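Local coordinates for protein polysaccharide deacetylase (Bacillus anthracis, PDB 2J13) that is a family 4 carbohydrate esterase that probably removes acetyl groups from bacterial cell-wall peptidoglycan, working as a metal-dependent deacetylase, at residues K72-V82 with A218-R229; V174-D182 with I202-I213. All coordinates share one frame; numbering follows the deposited sequence.

Contact 1: residues K72-V82 with A218-R229; sequences KILDVLKEKKV and AEALAKIIDDLR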
loop_
_atom_site.group_PDB
_atom_site.type_symbol
_atom_site.label_atom_id
_atom_site.label_comp_id
_atom_site.label_asym_id
_atom_site.label_seq_id
_atom_site.Cartn_x
_atom_site.Cartn_y
_atom_site.Cartn_z
ATOM N N LYS A 72 -2.843 -14.374 11.075
ATOM C CA LYS A 72 -4.269 -14.323 11.454
ATOM C C LYS A 72 -5.065 -13.402 10.525
ATOM O O LYS A 72 -6.189 -13.732 10.161
ATOM C CB LYS A 72 -4.421 -13.903 12.920
ATOM C CG LYS A 72 -3.995 -14.991 13.914
ATOM C CD LYS A 72 -3.707 -14.400 15.291
ATOM C CE LYS A 72 -4.090 -15.336 16.444
ATOM N NZ LYS A 72 -4.084 -14.651 17.777
ATOM N N ILE A 73 -4.480 -12.260 10.127
ATOM C CA ILE A 73 -5.072 -11.394 9.091
ATOM C C ILE A 73 -5.251 -12.180 7.801
ATOM O O ILE A 73 -6.312 -12.142 7.167
ATOM C CB ILE A 73 -4.171 -10.123 8.820
ATOM C CG1 ILE A 73 -4.225 -9.183 10.004
ATOM C CG2 ILE A 73 -4.580 -9.404 7.563
ATOM C CD1 ILE A 73 -5.518 -8.543 10.245
ATOM N N LEU A 74 -4.208 -12.885 7.387
ATOM C CA LEU A 74 -4.259 -13.619 6.142
ATOM C C LEU A 74 -5.342 -14.703 6.226
ATOM O O LEU A 74 -6.038 -14.940 5.266
ATOM C CB LEU A 74 -2.900 -14.239 5.816
ATOM C CG LEU A 74 -1.876 -13.208 5.262
ATOM C CD1 LEU A 74 -0.466 -13.743 5.339
ATOM C CD2 LEU A 74 -2.252 -12.839 3.829
ATOM N N ASP A 75 -5.477 -15.319 7.390
ATOM C CA ASP A 75 -6.537 -16.350 7.568
ATOM C C ASP A 75 -7.940 -15.734 7.336
ATOM O O ASP A 75 -8.806 -16.339 6.691
ATOM C CB ASP A 75 -6.463 -16.956 8.963
ATOM C CG ASP A 75 -5.245 -17.852 9.183
ATOM O OD1 ASP A 75 -4.625 -18.315 8.209
ATOM O OD2 ASP A 75 -4.926 -18.121 10.371
ATOM N N VAL A 76 -8.182 -14.562 7.924
ATOM C CA VAL A 76 -9.436 -13.849 7.724
ATOM C C VAL A 76 -9.656 -13.534 6.235
ATOM O O VAL A 76 -10.710 -13.779 5.683
ATOM C CB VAL A 76 -9.529 -12.568 8.562
ATOM C CG1 VAL A 76 -10.735 -11.761 8.156
ATOM C CG2 VAL A 76 -9.550 -12.873 10.063
ATOM N N LEU A 77 -8.655 -12.977 5.559
ATOM C CA LEU A 77 -8.819 -12.609 4.155
ATOM C C LEU A 77 -9.136 -13.815 3.261
ATOM O O LEU A 77 -9.909 -13.708 2.303
ATOM C CB LEU A 77 -7.535 -11.898 3.656
ATOM C CG LEU A 77 -7.247 -10.560 4.343
ATOM C CD1 LEU A 77 -5.837 -10.035 3.860
ATOM C CD2 LEU A 77 -8.343 -9.568 4.053
ATOM N N LYS A 78 -8.547 -14.956 3.601
ATOM C CA LYS A 78 -8.768 -16.192 2.882
ATOM C C LYS A 78 -10.208 -16.697 3.104
ATOM O O LYS A 78 -10.855 -17.082 2.158
ATOM C CB LYS A 78 -7.756 -17.228 3.364
ATOM C CG LYS A 78 -7.792 -18.593 2.666
ATOM C CD LYS A 78 -6.825 -19.513 3.381
ATOM C CE LYS A 78 -5.860 -20.212 2.452
ATOM N NZ LYS A 78 -4.545 -20.545 3.138
ATOM N N GLU A 79 -10.667 -16.638 4.350
ATOM C CA GLU A 79 -12.017 -17.068 4.727
ATOM C C GLU A 79 -13.073 -16.235 4.031
ATOM O O GLU A 79 -14.088 -16.765 3.545
ATOM C CB GLU A 79 -12.208 -16.945 6.235
ATOM C CG GLU A 79 -11.501 -18.024 7.044
ATOM C CD GLU A 79 -11.939 -18.080 8.501
ATOM O OE1 GLU A 79 -12.965 -17.448 8.869
ATOM O OE2 GLU A 79 -11.244 -18.766 9.292
ATOM N N LYS A 80 -12.841 -14.928 4.001
ATOM C CA LYS A 80 -13.780 -13.978 3.477
ATOM C C LYS A 80 -13.617 -13.711 1.993
ATOM O O LYS A 80 -14.401 -12.960 1.426
ATOM C CB LYS A 80 -13.650 -12.649 4.235
ATOM C CG LYS A 80 -13.863 -12.745 5.725
ATOM C CD LYS A 80 -15.267 -13.119 6.077
ATOM C CE LYS A 80 -15.447 -13.093 7.568
ATOM N NZ LYS A 80 -16.865 -13.373 7.907
ATOM N N LYS A 81 -12.576 -14.270 1.384
ATOM C CA LYS A 81 -12.223 -14.008 -0.008
ATOM C C LYS A 81 -12.122 -12.522 -0.327
ATOM O O LYS A 81 -12.781 -11.986 -1.212
ATOM C CB LYS A 81 -13.180 -14.744 -0.949
ATOM C CG LYS A 81 -13.104 -16.236 -0.745
ATOM C CD LYS A 81 -11.718 -16.761 -1.107
ATOM C CE LYS A 81 -11.514 -18.226 -0.763
ATOM N NZ LYS A 81 -10.066 -18.462 -0.442
ATOM N N VAL A 82 -11.266 -11.854 0.430
ATOM C CA VAL A 82 -11.044 -10.426 0.271
ATOM C C VAL A 82 -9.581 -10.238 -0.136
ATOM O O VAL A 82 -8.695 -10.739 0.574
ATOM C CB VAL A 82 -11.309 -9.692 1.632
ATOM C CG1 VAL A 82 -10.768 -8.287 1.609
ATOM C CG2 VAL A 82 -12.812 -9.683 1.927
ATOM N N ALA A 218 -7.567 -9.038 14.070
ATOM C CA ALA A 218 -8.095 -10.029 13.128
ATOM C C ALA A 218 -9.625 -10.108 13.233
ATOM O O ALA A 218 -10.322 -10.187 12.207
ATOM C CB ALA A 218 -7.442 -11.391 13.368
ATOM N N GLU A 219 -10.131 -10.021 14.470
ATOM C CA GLU A 219 -11.567 -10.056 14.754
ATOM C C GLU A 219 -12.234 -8.798 14.212
ATOM O O GLU A 219 -13.318 -8.849 13.610
ATOM C CB GLU A 219 -11.789 -10.154 16.276
ATOM C CG GLU A 219 -12.910 -11.091 16.725
ATOM C CD GLU A 219 -12.805 -11.467 18.212
ATOM O OE1 GLU A 219 -12.102 -10.763 18.980
ATOM O OE2 GLU A 219 -13.425 -12.478 18.613
ATOM N N ALA A 220 -11.599 -7.657 14.451
ATOM C CA ALA A 220 -12.111 -6.383 13.965
ATOM C C ALA A 220 -12.187 -6.417 12.445
ATOM O O ALA A 220 -13.184 -6.003 11.878
ATOM C CB ALA A 220 -11.244 -5.234 14.416
ATOM N N LEU A 221 -11.148 -6.930 11.785
ATOM C CA LEU A 221 -11.144 -6.989 10.321
ATOM C C LEU A 221 -12.305 -7.822 9.806
ATOM O O LEU A 221 -12.958 -7.436 8.838
ATOM C CB LEU A 221 -9.852 -7.602 9.798
ATOM C CG LEU A 221 -9.709 -7.748 8.289
ATOM C CD1 LEU A 221 -9.750 -6.367 7.578
ATOM C CD2 LEU A 221 -8.418 -8.504 7.993
ATOM N N ALA A 222 -12.517 -8.979 10.415
ATOM C CA ALA A 222 -13.612 -9.884 9.997
ATOM C C ALA A 222 -14.973 -9.184 10.112
ATOM O O ALA A 222 -15.785 -9.238 9.191
ATOM C CB ALA A 222 -13.571 -11.167 10.795
ATOM N N LYS A 223 -15.167 -8.446 11.205
ATOM C CA LYS A 223 -16.409 -7.693 11.434
ATOM C C LYS A 223 -16.613 -6.555 10.451
ATOM O O LYS A 223 -17.745 -6.316 9.986
ATOM C CB LYS A 223 -16.413 -7.131 12.861
ATOM C CG LYS A 223 -16.454 -8.168 13.972
ATOM C CD LYS A 223 -16.256 -7.501 15.317
ATOM C CE LYS A 223 -17.226 -6.321 15.495
ATOM N NZ LYS A 223 -17.407 -5.888 16.909
ATOM N N ILE A 224 -15.525 -5.846 10.126
ATOM C CA ILE A 224 -15.546 -4.742 9.197
ATOM C C ILE A 224 -15.897 -5.238 7.786
ATOM O O ILE A 224 -16.733 -4.648 7.101
ATOM C CB ILE A 224 -14.170 -4.011 9.177
ATOM C CG1 ILE A 224 -13.964 -3.273 10.499
ATOM C CG2 ILE A 224 -14.087 -3.077 7.999
ATOM C CD1 ILE A 224 -12.542 -2.668 10.668
ATOM N N ILE A 225 -15.298 -6.351 7.381
ATOM C CA ILE A 225 -15.588 -6.938 6.061
ATOM C C ILE A 225 -17.070 -7.321 5.964
ATOM O O ILE A 225 -17.769 -6.973 4.999
ATOM C CB ILE A 225 -14.709 -8.160 5.837
ATOM C CG1 ILE A 225 -13.268 -7.720 5.512
ATOM C CG2 ILE A 225 -15.199 -9.038 4.684
ATOM C CD1 ILE A 225 -12.271 -8.871 5.559
ATOM N N ASP A 226 -17.535 -8.016 6.976
ATOM C CA ASP A 226 -18.951 -8.429 7.000
ATOM C C ASP A 226 -19.879 -7.221 6.945
ATOM O O ASP A 226 -20.840 -7.158 6.135
ATOM C CB ASP A 226 -19.231 -9.283 8.234
ATOM C CG ASP A 226 -18.593 -10.674 8.184
ATOM O OD1 ASP A 226 -18.133 -11.128 7.102
ATOM O OD2 ASP A 226 -18.577 -11.356 9.260
ATOM N N ASP A 227 -19.624 -6.241 7.802
ATOM C CA ASP A 227 -20.452 -5.038 7.919
ATOM C C ASP A 227 -20.488 -4.203 6.624
ATOM O O ASP A 227 -21.525 -3.694 6.193
ATOM C CB ASP A 227 -19.904 -4.214 9.098
ATOM C CG ASP A 227 -20.748 -3.013 9.437
ATOM O OD1 ASP A 227 -21.615 -3.137 10.325
ATOM O OD2 ASP A 227 -20.534 -1.937 8.850
ATOM N N LEU A 228 -19.329 -4.026 5.997
ATOM C CA LEU A 228 -19.271 -3.273 4.793
ATOM C C LEU A 228 -19.957 -4.011 3.643
ATOM O O LEU A 228 -20.635 -3.384 2.840
ATOM C CB LEU A 228 -17.821 -2.889 4.452
ATOM C CG LEU A 228 -17.264 -1.827 5.402
ATOM C CD1 LEU A 228 -15.748 -1.613 5.197
ATOM C CD2 LEU A 228 -17.992 -0.510 5.208
ATOM N N ARG A 229 -19.840 -5.332 3.589
ATOM C CA ARG A 229 -20.575 -6.071 2.527
ATOM C C ARG A 229 -22.091 -5.922 2.671
ATOM O O ARG A 229 -22.779 -5.815 1.660
ATOM C CB ARG A 229 -20.190 -7.525 2.494
ATOM C CG ARG A 229 -18.863 -7.736 1.811
ATOM C CD ARG A 229 -18.363 -9.122 1.977
ATOM N NE ARG A 229 -17.319 -9.409 0.994
ATOM C CZ ARG A 229 -16.501 -10.446 1.060
ATOM N NH1 ARG A 229 -16.568 -11.286 2.081
ATOM N NH2 ARG A 229 -15.584 -10.621 0.113
#
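A bend at chi2 (-66°) turns the chain of Lys80 toward Asp226, whereas Arg229, extended from CG to NE, carries its guanidinium to the backbone where helix 72-80 ends. The ammonium of Lys80 forms a salt bridge with the carboxylate: NZ lies 2.7 Å from Asp226 OD1, on that oxygen's syn lone pair, with a weak second bond to OD2. Arg229 meets Lys80 O end-on, NH1 at 2.8 Å and NH2 at 2.9 Å from this one oxygen, which lies practically in the guanidinium plane. Val82 CG2 covers one face of the group, 3.4 Å from Arg229 NH2. The helix stops here in a Schellman motif, with Lys81 at positive phi, so the double grip probably compensates a carbonyl at the negative pole of the helix dipole. Along the seam the link is apolar. Val76 is a knob among Ala218, Leu221, Ala222 and Ile225; its CG1 comes 3.9 Å from Ala222 CB. Deeper in, Ile73 CD1 meets Leu221 CD2 at 3.7 Å, the two side chains crossing at about a right angle. Leu77 and Leu221 both continue onto Leu59 of strand 56-63. With axes 9.3 Å apart and crossing at -22°, this is the near-parallel, knobs-into-holes packing of neighbouring outer helices in the (beta/alpha) barrel of the NodB homology domain.

Contact 2: residues V174-D182 with I202-I213; sequences VFWSLAFLD and IHPGSILLLHAI. With ZN (zinc ion), chain C.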
loop_
_atom_site.group_PDB
_atom_site.type_symbol
_atom_site.label_atom_id
_atom_site.label_comp_id
_atom_site.label_asym_id
_atom_site.label_seq_id
_atom_site.Cartn_x
_atom_site.Cartn_y
_atom_site.Cartn_z
ATOM N N VAL A 174 1.019 5.166 -4.175
ATOM C CA VAL A 174 -0.273 4.758 -3.617
ATOM C C VAL A 174 -0.370 5.215 -2.176
ATOM O O VAL A 174 0.345 4.715 -1.300
ATOM C CB VAL A 174 -0.477 3.249 -3.693
ATOM C CG1 VAL A 174 -1.878 2.909 -3.185
ATOM C CG2 VAL A 174 -0.267 2.726 -5.111
ATOM N N PHE A 175 -1.260 6.186 -1.931
ATOM C CA PHE A 175 -1.507 6.685 -0.590
ATOM C C PHE A 175 -2.756 6.019 -0.035
ATOM O O PHE A 175 -2.967 4.864 -0.342
ATOM C CB PHE A 175 -1.538 8.214 -0.622
ATOM C CG PHE A 175 -0.199 8.799 -0.926
ATOM C CD1 PHE A 175 0.732 8.967 0.071
ATOM C CD2 PHE A 175 0.136 9.120 -2.201
ATOM C CE1 PHE A 175 1.989 9.487 -0.215
ATOM C CE2 PHE A 175 1.392 9.661 -2.490
ATOM C CZ PHE A 175 2.295 9.827 -1.492
ATOM N N TRP A 176 -3.580 6.710 0.736
ATOM C CA TRP A 176 -4.783 6.081 1.343
ATOM C C TRP A 176 -5.794 7.157 1.640
ATOM O O TRP A 176 -5.449 8.336 1.677
ATOM C CB TRP A 176 -4.445 5.320 2.630
ATOM C CG TRP A 176 -3.842 6.129 3.707
ATOM C CD1 TRP A 176 -4.468 6.764 4.730
ATOM C CD2 TRP A 176 -2.443 6.425 3.856
ATOM N NE1 TRP A 176 -3.559 7.420 5.523
ATOM C CE2 TRP A 176 -2.304 7.235 5.000
ATOM C CE3 TRP A 176 -1.299 6.086 3.128
ATOM C CZ2 TRP A 176 -1.066 7.711 5.430
ATOM C CZ3 TRP A 176 -0.090 6.557 3.560
ATOM C CH2 TRP A 176 0.027 7.361 4.689
ATOM N N SER A 177 -7.023 6.749 1.891
ATOM C CA SER A 177 -8.051 7.715 2.295
ATOM C C SER A 177 -8.575 7.564 3.709
ATOM O O SER A 177 -9.115 8.545 4.290
ATOM C CB SER A 177 -9.178 7.735 1.275
ATOM O OG SER A 177 -9.925 6.544 1.316
ATOM N N LEU A 178 -8.341 6.405 4.305
ATOM C CA LEU A 178 -8.741 6.110 5.648
ATOM C C LEU A 178 -7.703 5.217 6.270
ATOM O O LEU A 178 -7.390 4.187 5.699
ATOM C CB LEU A 178 -10.066 5.347 5.559
ATOM C CG LEU A 178 -11.153 5.652 6.567
ATOM C CD1 LEU A 178 -11.468 7.161 6.577
ATOM C CD2 LEU A 178 -12.346 4.786 6.171
ATOM N N ALA A 179 -7.188 5.583 7.437
ATOM C CA ALA A 179 -6.311 4.693 8.194
ATOM C C ALA A 179 -6.878 4.460 9.562
ATOM O O ALA A 179 -7.391 5.393 10.211
ATOM C CB ALA A 179 -4.920 5.241 8.289
ATOM N N PHE A 180 -6.797 3.223 10.012
ATOM C CA PHE A 180 -7.219 2.925 11.359
ATOM C C PHE A 180 -6.273 2.059 12.137
ATOM O O PHE A 180 -6.033 0.906 11.799
ATOM C CB PHE A 180 -8.613 2.335 11.401
ATOM C CG PHE A 180 -9.112 2.181 12.800
ATOM C CD1 PHE A 180 -9.301 3.299 13.608
ATOM C CD2 PHE A 180 -9.313 0.924 13.336
ATOM C CE1 PHE A 180 -9.715 3.156 14.920
ATOM C CE2 PHE A 180 -9.731 0.780 14.649
ATOM C CZ PHE A 180 -9.928 1.897 15.435
ATOM N N LEU A 181 -5.772 2.673 13.203
ATOM C CA LEU A 181 -4.942 2.085 14.223
ATOM C C LEU A 181 -5.576 2.524 15.561
ATOM O O LEU A 181 -5.702 3.718 15.822
ATOM C CB LEU A 181 -3.522 2.648 14.067
ATOM C CG LEU A 181 -2.422 2.337 15.074
ATOM C CD1 LEU A 181 -2.583 0.970 15.709
ATOM C CD2 LEU A 181 -1.065 2.485 14.411
ATOM N N ASP A 182 -6.021 1.577 16.382
ATOM C CA ASP A 182 -6.615 1.908 17.688
ATOM C C ASP A 182 -5.596 2.514 18.676
ATOM O O ASP A 182 -4.704 1.821 19.160
ATOM C CB ASP A 182 -7.259 0.657 18.292
ATOM C CG ASP A 182 -7.749 0.873 19.713
ATOM O OD1 ASP A 182 -8.175 1.999 20.048
ATOM O OD2 ASP A 182 -7.701 -0.097 20.497
ATOM N N ILE A 202 -16.106 5.324 6.115
ATOM C CA ILE A 202 -15.996 4.633 4.814
ATOM C C ILE A 202 -16.805 5.348 3.747
ATOM O O ILE A 202 -17.873 5.877 4.034
ATOM C CB ILE A 202 -16.491 3.200 4.919
ATOM C CG1 ILE A 202 -16.118 2.399 3.669
ATOM C CG2 ILE A 202 -18.028 3.162 5.144
ATOM C CD1 ILE A 202 -14.636 2.157 3.524
ATOM N N HIS A 203 -16.295 5.368 2.522
ATOM C CA HIS A 203 -16.974 5.958 1.385
ATOM C C HIS A 203 -16.642 5.219 0.116
ATOM O O HIS A 203 -15.659 4.497 0.068
ATOM C CB HIS A 203 -16.582 7.424 1.224
ATOM C CG HIS A 203 -17.528 8.366 1.888
ATOM N ND1 HIS A 203 -17.440 8.687 3.227
ATOM C CD2 HIS A 203 -18.607 9.032 1.410
ATOM C CE1 HIS A 203 -18.417 9.518 3.541
ATOM N NE2 HIS A 203 -19.137 9.747 2.455
ATOM N N PRO A 204 -17.457 5.399 -0.937
ATOM C CA PRO A 204 -17.137 4.809 -2.227
ATOM C C PRO A 204 -15.741 5.221 -2.708
ATOM O O PRO A 204 -15.387 6.406 -2.622
ATOM C CB PRO A 204 -18.224 5.386 -3.141
ATOM C CG PRO A 204 -19.344 5.605 -2.254
ATOM C CD PRO A 204 -18.744 6.134 -0.994
ATOM N N GLY A 205 -14.962 4.229 -3.150
ATOM C CA GLY A 205 -13.590 4.450 -3.600
ATOM C C GLY A 205 -12.529 4.456 -2.515
ATOM O O GLY A 205 -11.344 4.621 -2.834
ATOM N N SER A 206 -12.921 4.296 -1.251
ATOM C CA SER A 206 -11.956 4.348 -0.166
ATOM C C SER A 206 -10.800 3.339 -0.363
ATOM O O SER A 206 -11.012 2.173 -0.703
ATOM C CB SER A 206 -12.615 4.116 1.204
ATOM O OG SER A 206 -13.504 5.172 1.602
ATOM N N ILE A 207 -9.586 3.824 -0.104
ATOM C CA ILE A 207 -8.404 2.981 0.065
ATOM C C ILE A 207 -8.078 2.966 1.572
ATOM O O ILE A 207 -7.735 4.002 2.160
ATOM C CB ILE A 207 -7.164 3.449 -0.762
ATOM C CG1 ILE A 207 -7.495 3.489 -2.241
ATOM C CG2 ILE A 207 -5.940 2.520 -0.395
ATOM C CD1 ILE A 207 -6.356 3.964 -3.162
ATOM N N LEU A 208 -8.242 1.804 2.202
ATOM C CA LEU A 208 -8.066 1.656 3.630
ATOM C C LEU A 208 -6.665 1.206 3.932
ATOM O O LEU A 208 -6.125 0.327 3.247
ATOM C CB LEU A 208 -9.040 0.623 4.209
ATOM C CG LEU A 208 -10.492 0.793 3.799
ATOM C CD1 LEU A 208 -11.336 -0.251 4.518
ATOM C CD2 LEU A 208 -10.931 2.213 4.121
ATOM N N LEU A 209 -6.084 1.801 4.964
ATOM C CA LEU A 209 -4.815 1.325 5.485
ATOM C C LEU A 209 -5.119 0.777 6.889
ATOM O O LEU A 209 -5.438 1.543 7.815
ATOM C CB LEU A 209 -3.798 2.466 5.505
ATOM C CG LEU A 209 -2.527 2.221 6.285
ATOM C CD1 LEU A 209 -1.894 0.832 5.997
ATOM C CD2 LEU A 209 -1.492 3.350 6.020
ATOM N N LEU A 210 -5.154 -0.541 7.021
ATOM C CA LEU A 210 -5.472 -1.193 8.279
ATOM C C LEU A 210 -4.197 -1.812 8.862
ATOM O O LEU A 210 -3.114 -1.655 8.293
ATOM C CB LEU A 210 -6.583 -2.232 8.110
ATOM C CG LEU A 210 -7.951 -1.654 7.658
ATOM C CD1 LEU A 210 -9.084 -2.743 7.738
ATOM C CD2 LEU A 210 -8.398 -0.458 8.431
ATOM N N HIS A 211 -4.328 -2.471 10.019
ATOM C CA HIS A 211 -3.182 -2.940 10.798
ATOM C C HIS A 211 -3.328 -4.346 11.359
ATOM O O HIS A 211 -4.430 -4.893 11.413
ATOM C CB HIS A 211 -2.893 -1.930 11.940
ATOM C CG HIS A 211 -2.524 -0.567 11.449
ATOM N ND1 HIS A 211 -3.449 0.404 11.150
ATOM C CD2 HIS A 211 -1.316 -0.037 11.162
ATOM C CE1 HIS A 211 -2.823 1.483 10.706
ATOM N NE2 HIS A 211 -1.527 1.229 10.698
ATOM N N ALA A 212 -2.201 -4.919 11.759
ATOM C CA ALA A 212 -2.107 -6.270 12.289
ATOM C C ALA A 212 -1.252 -6.209 13.557
ATOM O O ALA A 212 -0.224 -6.887 13.656
ATOM C CB ALA A 212 -1.482 -7.207 11.260
ATOM N N ILE A 213 -1.673 -5.381 14.503
ATOM C CA ILE A 213 -0.810 -5.011 15.628
ATOM C C ILE A 213 -1.153 -5.793 16.884
ATOM O O ILE A 213 -0.266 -6.109 17.684
ATOM C CB ILE A 213 -0.870 -3.495 15.895
ATOM C CG1 ILE A 213 -0.031 -2.763 14.844
ATOM C CG2 ILE A 213 -0.386 -3.168 17.342
ATOM C CD1 ILE A 213 -0.402 -1.303 14.639
HETATM ZN ZN ZN C . 0.024 2.443 10.217
HETATM O O HOH W 1 -12.509 7.375 2.363
HETATM O O HOH W 2 -6.671 -2.006 11.631
HETATM O O HOH W 3 0.997 1.298 8.873
#
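His211 joins the zinc ion to Phe180: its NE2 binds the metal at 2.0 Å, beside a water ligand, while ND1 of the same ring donates to Phe180 O at 2.7 Å. The carbonyl oxygen lies near the imidazole plane, yet the donor stands 53° above the carbonyl plane, so the bond misses the lone-pair direction. Leu181 CB rests over one ring face, 3.9 Å from the His211 centroid, giving a CH-pi contact. A bridging water also joins Phe180 O to His211 N. One step out, parallel strand pairing sets the register: Phe180 N donates to Leu209 O (3.1 Å), and Leu209 N to Leu178 O (2.8 Å). The pairing continues to Ile207 O, which accepts from both Ser177 N (2.9 Å) and Leu178 N. Ile207 N in turn donates to Ser177 OG, 3.1 Å away, a side-chain hydroxyl standing in for a backbone acceptor. Trp176, with CG wedged between backbone N and carbonyl carbon (chi1 59°), lays its six-membered ring over Leu209 CD2, which sits 4.0 Å from the centroid and 14° off the normal. Farther out, Trp20 meets the Trp176 ring edge-to-face, and Thr60 bonds Leu208 O from strand 56-63. Donation by ND1 to Phe180 O is consistent with NE2 binding zinc; these two bonds together probably fix the imidazole's rotation, and the strand pairing places Phe180 to accept.

How the contacts relate
Both contacts lean on strand 56-63, but from different layers of the barrel. Contact 1, centred about 18 Å from the middle of the chain, joins two outer helices: its inner side is buried hydrocarbon and its outer rim carries a salt bridge and an arginine bound to backbone carbonyl oxygen. Contact 2, about 10 Å from the middle, is strand pairing made of backbone hydrogen bonds, leading at one end to a metal-binding histidine. Strand 207-210 is followed directly by helix 217-230, so one beta-alpha unit serves both. Their centres lie 14 Å apart, and they touch mainly through apolar groups: Leu221 CD1 against Leu210 CD1 (3.7 Å), Leu228 against Ile202, and Ile73 against Ala212.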